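Local atomic coordinates of fumarate lyase (Mesorhizobium sp., PDB entry 3C8T), a protein that belongs to the fumarate lyase superfamily, largely helical enzymes that assemble as tetramers around long bundled helices. Residues A[14-19]-A[124-129]; A[240-245]-A[330-335]; A[128-133]-A[337-342]. All blocks are in the same frame, centred on the assembly; numbering follows the deposited sequence.

Contact 1: residues A[14-19]-A[124-129]; sequences DDKMRE and SRRIES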
loop_
_atom_site.group_PDB
_atom_site.type_symbol
_atom_site.label_atom_id
_atom_site.label_comp_id
_atom_site.label_asym_id
_atom_site.label_seq_id
_atom_site.Cartn_x
_atom_site.Cartn_y
_atom_site.Cartn_z
ATOM N N ASP A 14 -21.957 2.556 2.707
ATOM C CA ASP A 14 -23.202 2.660 3.498
ATOM C C ASP A 14 -23.762 4.081 3.396
ATOM O O ASP A 14 -23.075 5.047 3.712
ATOM C CB ASP A 14 -22.950 2.256 4.960
ATOM C CG ASP A 14 -24.204 2.387 5.862
ATOM O OD1 ASP A 14 -25.317 2.657 5.351
ATOM O OD2 ASP A 14 -24.054 2.231 7.104
ATOM N N ASP A 15 -25.004 4.189 2.921
ATOM C CA ASP A 15 -25.702 5.478 2.769
ATOM C C ASP A 15 -25.902 6.236 4.087
ATOM O O ASP A 15 -25.754 7.459 4.116
ATOM C CB ASP A 15 -27.053 5.267 2.074
ATOM C CG ASP A 15 -26.905 5.078 0.572
ATOM O OD1 ASP A 15 -25.760 5.034 0.064
ATOM O OD2 ASP A 15 -27.952 5.001 -0.107
ATOM N N LYS A 16 -26.228 5.522 5.159
ATOM C CA LYS A 16 -26.289 6.122 6.498
ATOM C C LYS A 16 -24.958 6.749 6.927
ATOM O O LYS A 16 -24.911 7.841 7.523
ATOM C CB LYS A 16 -26.683 5.075 7.510
ATOM C CG LYS A 16 -28.115 4.638 7.389
ATOM C CD LYS A 16 -28.436 3.706 8.538
ATOM C CE LYS A 16 -29.924 3.349 8.557
ATOM N NZ LYS A 16 -30.279 2.481 7.381
ATOM N N MET A 17 -23.876 6.074 6.570
ATOM C CA MET A 17 -22.552 6.533 6.891
ATOM C C MET A 17 -22.147 7.676 5.953
ATOM O O MET A 17 -21.502 8.614 6.372
ATOM C CB MET A 17 -21.593 5.335 6.901
ATOM C CG MET A 17 -20.357 5.518 7.710
ATOM S SD MET A 17 -20.524 5.870 9.438
ATOM C CE MET A 17 -20.208 4.247 10.161
ATOM N N ARG A 18 -22.607 7.645 4.711
ATOM C CA ARG A 18 -22.530 8.823 3.848
ATOM C C ARG A 18 -23.369 10.050 4.318
ATOM O O ARG A 18 -22.925 11.201 4.169
ATOM C CB ARG A 18 -22.875 8.456 2.398
ATOM C CG ARG A 18 -21.860 7.490 1.783
ATOM C CD ARG A 18 -22.376 6.856 0.495
ATOM N NE ARG A 18 -22.384 7.801 -0.624
ATOM C CZ ARG A 18 -23.453 8.069 -1.371
ATOM N NH1 ARG A 18 -24.611 7.447 -1.138
ATOM N NH2 ARG A 18 -23.369 8.952 -2.362
ATOM N N GLU A 19 -24.559 9.832 4.868
ATOM C CA GLU A 19 -25.335 10.963 5.393
ATOM C C GLU A 19 -24.595 11.582 6.567
ATOM O O GLU A 19 -24.425 12.789 6.634
ATOM C CB GLU A 19 -26.766 10.584 5.793
ATOM C CG GLU A 19 -27.605 11.855 6.150
ATOM C CD GLU A 19 -29.103 11.582 6.366
ATOM O OE1 GLU A 19 -29.890 11.725 5.393
ATOM O OE2 GLU A 19 -29.495 11.220 7.511
ATOM N N SER A 124 -20.252 -0.182 15.764
ATOM C CA SER A 124 -20.473 -1.092 16.872
ATOM C C SER A 124 -21.762 -1.916 16.698
ATOM O O SER A 124 -21.780 -3.133 16.927
ATOM C CB SER A 124 -20.484 -0.295 18.181
ATOM O OG SER A 124 -20.853 -1.125 19.260
ATOM N N ARG A 125 -22.835 -1.235 16.289
ATOM C CA ARG A 125 -24.136 -1.817 15.999
ATOM C C ARG A 125 -24.015 -2.914 14.903
ATOM O O ARG A 125 -24.600 -3.984 15.004
ATOM C CB ARG A 125 -25.000 -0.657 15.486
ATOM C CG ARG A 125 -26.404 -0.660 15.826
ATOM C CD ARG A 125 -27.219 -0.832 14.553
ATOM N NE ARG A 125 -27.472 0.356 13.727
ATOM C CZ ARG A 125 -27.802 0.232 12.438
ATOM N NH1 ARG A 125 -27.900 -0.985 11.921
ATOM N NH2 ARG A 125 -28.071 1.277 11.673
ATOM N N ARG A 126 -23.251 -2.647 13.852
ATOM C CA ARG A 126 -23.094 -3.631 12.778
ATOM C C ARG A 126 -22.219 -4.828 13.220
ATOM O O ARG A 126 -22.490 -5.989 12.866
ATOM C CB ARG A 126 -22.559 -2.983 11.502
ATOM C CG ARG A 126 -23.313 -1.744 11.051
ATOM C CD ARG A 126 -23.332 -1.755 9.551
ATOM N NE ARG A 126 -24.037 -0.635 8.952
ATOM C CZ ARG A 126 -25.341 -0.615 8.680
ATOM N NH1 ARG A 126 -26.116 -1.637 8.990
ATOM N NH2 ARG A 126 -25.868 0.465 8.135
ATOM N N ILE A 127 -21.202 -4.556 14.007
ATOM C CA ILE A 127 -20.372 -5.623 14.579
ATOM C C ILE A 127 -21.214 -6.524 15.519
ATOM O O ILE A 127 -21.108 -7.746 15.484
ATOM C CB ILE A 127 -19.124 -5.043 15.298
ATOM C CG1 ILE A 127 -18.091 -4.478 14.287
ATOM C CG2 ILE A 127 -18.510 -6.097 16.272
ATOM C CD1 ILE A 127 -16.746 -3.949 14.986
ATOM N N GLU A 128 -22.092 -5.928 16.333
ATOM C CA GLU A 128 -23.028 -6.712 17.155
ATOM C C GLU A 128 -24.041 -7.568 16.347
ATOM O O GLU A 128 -24.260 -8.718 16.709
ATOM C CB GLU A 128 -23.740 -5.821 18.188
ATOM C CG GLU A 128 -22.743 -5.095 19.131
ATOM C CD GLU A 128 -21.729 -6.061 19.812
ATOM O OE1 GLU A 128 -20.529 -6.084 19.454
ATOM O OE2 GLU A 128 -22.155 -6.815 20.710
ATOM N N SER A 129 -24.641 -7.041 15.272
ATOM C CA SER A 129 -25.430 -7.898 14.381
ATOM C C SER A 129 -24.614 -9.002 13.738
ATOM O O SER A 129 -25.113 -10.116 13.606
ATOM C CB SER A 129 -26.118 -7.121 13.251
ATOM O OG SER A 129 -26.788 -6.010 13.768
#

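Contact 2: residues A[240-245]-A[330-335]; sequences LVSGSL and AVASGI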
loop_
_atom_site.group_PDB
_atom_site.type_symbol
_atom_site.label_atom_id
_atom_site.label_comp_id
_atom_site.label_asym_id
_atom_site.label_seq_id
_atom_site.Cartn_x
_atom_site.Cartn_y
_atom_site.Cartn_z
ATOM N N LEU A 240 -8.872 -3.660 10.009
ATOM C CA LEU A 240 -8.710 -4.982 10.647
ATOM C C LEU A 240 -10.027 -5.762 10.623
ATOM O O LEU A 240 -10.045 -6.953 10.284
ATOM C CB LEU A 240 -8.221 -4.803 12.094
ATOM C CG LEU A 240 -7.586 -5.995 12.822
ATOM C CD1 LEU A 240 -6.128 -6.173 12.352
ATOM C CD2 LEU A 240 -7.609 -5.731 14.330
ATOM N N VAL A 241 -11.129 -5.090 10.983
ATOM C CA VAL A 241 -12.465 -5.674 10.862
ATOM C C VAL A 241 -12.750 -6.136 9.420
ATOM O O VAL A 241 -13.277 -7.230 9.212
ATOM C CB VAL A 241 -13.541 -4.684 11.315
ATOM C CG1 VAL A 241 -14.951 -5.254 11.123
ATOM C CG2 VAL A 241 -13.314 -4.288 12.754
ATOM N N SER A 242 -12.390 -5.302 8.438
ATOM C CA SER A 242 -12.603 -5.583 7.015
ATOM C C SER A 242 -11.839 -6.837 6.616
ATOM O O SER A 242 -12.349 -7.666 5.866
ATOM C CB SER A 242 -12.151 -4.395 6.161
ATOM O OG SER A 242 -12.913 -3.231 6.550
ATOM N N GLY A 243 -10.632 -6.981 7.131
ATOM C CA GLY A 243 -9.858 -8.188 6.903
ATOM C C GLY A 243 -10.550 -9.428 7.379
ATOM O O GLY A 243 -10.506 -10.431 6.685
ATOM N N SER A 244 -11.172 -9.371 8.561
ATOM C CA SER A 244 -11.918 -10.514 9.093
ATOM C C SER A 244 -13.158 -10.798 8.268
ATOM O O SER A 244 -13.497 -11.948 8.082
ATOM C CB SER A 244 -12.304 -10.326 10.572
ATOM O OG SER A 244 -11.145 -10.170 11.389
ATOM N N LEU A 245 -13.837 -9.763 7.784
ATOM C CA LEU A 245 -14.908 -9.964 6.787
ATOM C C LEU A 245 -14.385 -10.615 5.497
ATOM O O LEU A 245 -14.995 -11.555 4.981
ATOM C CB LEU A 245 -15.598 -8.663 6.477
ATOM C CG LEU A 245 -16.377 -8.064 7.637
ATOM C CD1 LEU A 245 -16.833 -6.687 7.231
ATOM C CD2 LEU A 245 -17.590 -8.971 8.004
ATOM N N ALA A 330 -17.512 4.808 5.580
ATOM C CA ALA A 330 -18.594 4.477 4.683
ATOM C C ALA A 330 -18.469 3.060 4.124
ATOM O O ALA A 330 -19.445 2.289 4.125
ATOM C CB ALA A 330 -18.647 5.493 3.535
ATOM N N VAL A 331 -17.282 2.735 3.608
ATOM C CA VAL A 331 -17.003 1.416 3.043
ATOM C C VAL A 331 -16.994 0.321 4.135
ATOM O O VAL A 331 -17.603 -0.741 3.961
ATOM C CB VAL A 331 -15.665 1.418 2.288
ATOM C CG1 VAL A 331 -15.319 -0.016 1.815
ATOM C CG2 VAL A 331 -15.695 2.420 1.118
ATOM N N ALA A 332 -16.333 0.567 5.266
ATOM C CA ALA A 332 -16.365 -0.464 6.298
ATOM C C ALA A 332 -17.779 -0.762 6.815
ATOM O O ALA A 332 -18.112 -1.900 7.094
ATOM C CB ALA A 332 -15.405 -0.125 7.477
ATOM N N SER A 333 -18.594 0.278 6.940
ATOM C CA SER A 333 -19.987 0.147 7.304
ATOM C C SER A 333 -20.801 -0.617 6.275
ATOM O O SER A 333 -21.673 -1.414 6.634
ATOM C CB SER A 333 -20.610 1.544 7.511
ATOM O OG SER A 333 -21.830 1.479 8.256
ATOM N N GLY A 334 -20.551 -0.362 4.994
ATOM C CA GLY A 334 -21.300 -1.046 3.939
ATOM C C GLY A 334 -20.989 -2.514 3.834
ATOM O O GLY A 334 -21.894 -3.330 3.654
ATOM N N ILE A 335 -19.716 -2.876 3.934
ATOM C CA ILE A 335 -19.346 -4.318 3.933
ATOM C C ILE A 335 -19.768 -5.059 5.225
ATOM O O ILE A 335 -20.164 -6.245 5.159
ATOM C CB ILE A 335 -17.841 -4.597 3.502
ATOM C CG1 ILE A 335 -16.839 -4.118 4.546
ATOM C CG2 ILE A 335 -17.539 -3.947 2.151
ATOM C CD1 ILE A 335 -15.424 -4.328 4.099
#

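Contact 3: residues A[128-133]-A[337-342]; sequences ESVRKA and YQAEFM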
loop_
_atom_site.group_PDB
_atom_site.type_symbol
_atom_site.label_atom_id
_atom_site.label_comp_id
_atom_site.label_asym_id
_atom_site.label_seq_id
_atom_site.Cartn_x
_atom_site.Cartn_y
_atom_site.Cartn_z
ATOM N N GLU A 128 -22.092 -5.928 16.333
ATOM C CA GLU A 128 -23.028 -6.712 17.155
ATOM C C GLU A 128 -24.041 -7.568 16.347
ATOM O O GLU A 128 -24.260 -8.718 16.709
ATOM C CB GLU A 128 -23.740 -5.821 18.188
ATOM C CG GLU A 128 -22.743 -5.095 19.131
ATOM C CD GLU A 128 -21.729 -6.061 19.812
ATOM O OE1 GLU A 128 -20.529 -6.084 19.454
ATOM O OE2 GLU A 128 -22.155 -6.815 20.710
ATOM N N SER A 129 -24.641 -7.041 15.272
ATOM C CA SER A 129 -25.430 -7.898 14.381
ATOM C C SER A 129 -24.614 -9.002 13.738
ATOM O O SER A 129 -25.113 -10.116 13.606
ATOM C CB SER A 129 -26.118 -7.121 13.251
ATOM O OG SER A 129 -26.788 -6.010 13.768
ATOM N N VAL A 130 -23.393 -8.690 13.288
ATOM C CA VAL A 130 -22.494 -9.722 12.722
ATOM C C VAL A 130 -22.291 -10.881 13.731
ATOM O O VAL A 130 -22.505 -12.062 13.382
ATOM C CB VAL A 130 -21.144 -9.150 12.113
ATOM C CG1 VAL A 130 -20.159 -10.284 11.726
ATOM C CG2 VAL A 130 -21.452 -8.352 10.873
ATOM N N ARG A 131 -21.911 -10.528 14.967
ATOM C CA ARG A 131 -21.707 -11.510 16.042
ATOM C C ARG A 131 -22.987 -12.335 16.280
ATOM O O ARG A 131 -22.911 -13.565 16.382
ATOM C CB ARG A 131 -21.238 -10.838 17.341
ATOM C CG ARG A 131 -19.900 -10.149 17.204
ATOM C CD ARG A 131 -19.617 -9.212 18.363
ATOM N NE ARG A 131 -19.229 -9.960 19.551
ATOM C CZ ARG A 131 -19.344 -9.504 20.801
ATOM N NH1 ARG A 131 -19.853 -8.289 21.030
ATOM N NH2 ARG A 131 -18.940 -10.262 21.825
ATOM N N LYS A 132 -24.146 -11.674 16.341
ATOM C CA LYS A 132 -25.422 -12.402 16.488
ATOM C C LYS A 132 -25.682 -13.436 15.388
ATOM O O LYS A 132 -26.020 -14.593 15.686
ATOM C CB LYS A 132 -26.608 -11.442 16.597
ATOM C CG LYS A 132 -26.863 -11.009 18.026
ATOM C CD LYS A 132 -27.910 -9.870 18.136
ATOM C CE LYS A 132 -27.295 -8.594 18.784
ATOM N NZ LYS A 132 -28.347 -7.830 19.572
ATOM N N ALA A 133 -25.545 -13.039 14.124
ATOM C CA ALA A 133 -25.773 -13.980 13.038
ATOM C C ALA A 133 -24.730 -15.111 13.020
ATOM O O ALA A 133 -25.052 -16.242 12.665
ATOM C CB ALA A 133 -25.852 -13.248 11.693
ATOM N N TYR A 337 -22.534 -4.241 6.679
ATOM C CA TYR A 337 -23.956 -4.444 6.390
ATOM C C TYR A 337 -24.187 -5.630 5.422
ATOM O O TYR A 337 -25.128 -6.430 5.593
ATOM C CB TYR A 337 -24.699 -3.166 5.904
ATOM C CG TYR A 337 -26.074 -3.582 5.447
ATOM C CD1 TYR A 337 -26.355 -3.748 4.083
ATOM C CD2 TYR A 337 -27.061 -3.961 6.393
ATOM C CE1 TYR A 337 -27.606 -4.236 3.653
ATOM C CE2 TYR A 337 -28.312 -4.431 5.979
ATOM C CZ TYR A 337 -28.573 -4.573 4.617
ATOM O OH TYR A 337 -29.782 -5.063 4.196
ATOM N N GLN A 338 -23.335 -5.740 4.412
ATOM C CA GLN A 338 -23.393 -6.885 3.481
ATOM C C GLN A 338 -23.207 -8.205 4.227
ATOM O O GLN A 338 -23.927 -9.156 3.965
ATOM C CB GLN A 338 -22.357 -6.760 2.364
ATOM C CG GLN A 338 -22.672 -5.686 1.343
ATOM C CD GLN A 338 -24.070 -5.862 0.743
ATOM O OE1 GLN A 338 -24.451 -6.959 0.373
ATOM N NE2 GLN A 338 -24.829 -4.788 0.673
ATOM N N ALA A 339 -22.277 -8.232 5.187
ATOM C CA ALA A 339 -22.059 -9.431 6.042
ATOM C C ALA A 339 -23.237 -9.755 6.964
ATOM O O ALA A 339 -23.605 -10.928 7.069
ATOM C CB ALA A 339 -20.793 -9.319 6.827
ATOM N N GLU A 340 -23.809 -8.742 7.626
ATOM C CA GLU A 340 -25.066 -8.902 8.418
ATOM C C GLU A 340 -26.164 -9.619 7.584
ATOM O O GLU A 340 -26.800 -10.548 8.029
ATOM C CB GLU A 340 -25.676 -7.538 8.842
ATOM C CG GLU A 340 -25.026 -6.754 9.963
ATOM C CD GLU A 340 -25.725 -5.400 10.185
ATOM O OE1 GLU A 340 -26.814 -5.386 10.810
ATOM O OE2 GLU A 340 -25.193 -4.348 9.750
ATOM N N PHE A 341 -26.383 -9.114 6.381
ATOM C CA PHE A 341 -27.401 -9.613 5.494
ATOM C C PHE A 341 -27.114 -11.040 5.034
ATOM O O PHE A 341 -27.984 -11.898 5.111
ATOM C CB PHE A 341 -27.493 -8.686 4.284
ATOM C CG PHE A 341 -28.419 -9.182 3.217
ATOM C CD1 PHE A 341 -29.805 -9.042 3.368
ATOM C CD2 PHE A 341 -27.919 -9.758 2.064
ATOM C CE1 PHE A 341 -30.683 -9.513 2.383
ATOM C CE2 PHE A 341 -28.790 -10.228 1.075
ATOM C CZ PHE A 341 -30.177 -10.108 1.243
ATOM N N MET A 342 -25.880 -11.283 4.578
ATOM C CA MET A 342 -25.479 -12.558 4.028
ATOM C C MET A 342 -25.493 -13.653 5.085
ATOM O O MET A 342 -26.021 -14.738 4.836
ATOM C CB MET A 342 -24.119 -12.462 3.319
ATOM C CG MET A 342 -23.426 -13.825 2.972
ATOM S SD MET A 342 -21.845 -13.567 2.150
ATOM C CE MET A 342 -20.732 -13.189 3.555
HETATM O O HOH W 1 -26.844 -3.418 12.620
#

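Contact 1: residues A[14-19]-A[124-129]
R126 and D14 form a salt bridge across this contact, their side chains arriving from opposite directions. R126 NH2 lies 2.7 Å from D14 OD2, with an N-H...O angle of 158°, and the oxygen sits at the edge of the guanidinium, almost in its plane. The carboxylate is not turned to match: the two planes are 64° apart, and the arginine nitrogen reaches OD2 from above the carboxylate plane. R126 NE adds a weak second bond to D14 OD2 at 3.4 Å. S333 OG also bonds both D14 OD2 and R126 NE, placing a serine of helix 315-344 beside the ion pair. The aspartate reaches across because its CG stands opposite the backbone N (chi1 178°); its other oxygen, OD1, takes a weak bond from K16 N at 3.0 Å. K16 adds a looser contact through its aliphatic chain, its CD lying 4.0 Å from R125 NH2 at the edge of that guanidinium. K16 and R125 cross at about a right angle, and their like-charged ends stay apart, K16 NZ 5.0 Å from R125 NH2. One carboxylate thus does two jobs, illustrating how an N-cap aspartate can start a short helix, here 15-20, and also tie it by a buried salt bridge to a long helix of the superfamily's central bundle, 104-140.

Contact 2: residues A[240-245]-A[330-335]
A332 and I335, one turn apart on helix 315-344, touch S242 and L245 on helix 229-255. Just before them, V331 packs on V296 of helix 284-306, which S242 also touches. A332 brings its CB to within 4.1 Å of S242 OG, and the CA atoms of A332 and S242 are the nearest pair between the segments, 6.4 Å apart. Two small side chains thus meet where the backbones are nearest. S242 OG bonds back to L238 O in the preceding turn of its own helix, so a buried hydroxyl is satisfied locally and can lie against hydrocarbon. Further along, I335 has the largest share of the buried surface. Its CG1 sits between the backbone N and the carbonyl carbon (chi1 69°), and the branch extends from there to place CD1 3.7 Å from S242 OG and 3.9 Å from S242 CB. Lower on the same branch, I335 CG1 receives L245 CD1 at 3.7 Å, the two side chains crossing at a slant. I335 therefore spans both partners, its methyl end on the serine and its methylene on the leucine. No hydrogen bond joins the segments, whose axes approach to 10.2 Å with their N-to-C directions 32° apart. L240 and S244 pack on Q236 and M307 of a second subunit. Such buried packing of long helices is characteristic of the superfamily's central helical bundle.

Contact 3: residues A[128-133]-A[337-342]
Within the long-helix bundle of the fumarate lyase superfamily, helices 104-140 and 315-344 run side by side here, their axes 8.8 Å apart at closest approach and their directions differing by 25°. V130 and E340 mark the nearest backbones, with CA atoms 5.1 Å apart. V130 CG2, set opposite the carbonyl carbon, touches A339 CB at 4.2 Å and E340 CG at 4.0 Å, so the foot of the glutamate serves as hydrocarbon while its end serves as an acid. E340 continues extended (chi2 177°), its CG and CD passing S129 CB, and OE1 comes 3.0 Å from S129 OG, at best a weak hydrogen bond. A water bridges the same two atoms: it donates to E340 OE1 at 2.7 Å and lies 2.8 Å from S129 OG. The other carboxylate oxygen, OE2, forms a salt bridge with R126 NH1 one turn before V130, which probably favours the charged form of the acid. The polar pair lies beside a buried seam, where A339 also packs on I289 of helix 284-306 and L245 of helix 229-255. Away from helix 315-344, R131 pairs with E128 and with D172, linking helix 104-140 to helix 160-185.

The three contacts lie close together, their centres 10 to 11 Å apart, and together tie three long helices and one short one. Contacts 1 and 3 both use helix 104-140, contact 3 beginning on the stretch where contact 1 ends, so that they share E128 and S129; contacts 2 and 3 both use helix 315-344. A salt bridge joins contacts 1 and 3, hydrogen bonds join contacts 1 and 2, and apolar packing joins contacts 2 and 3. Along the chain, contact 1 closes before contact 2 opens, and contact 2 is nested inside the loop closed by contact 3. Helices distant in sequence are thereby gathered into one bundle, with polar links around contacts 1 and 3 and apolar packing at contact 2.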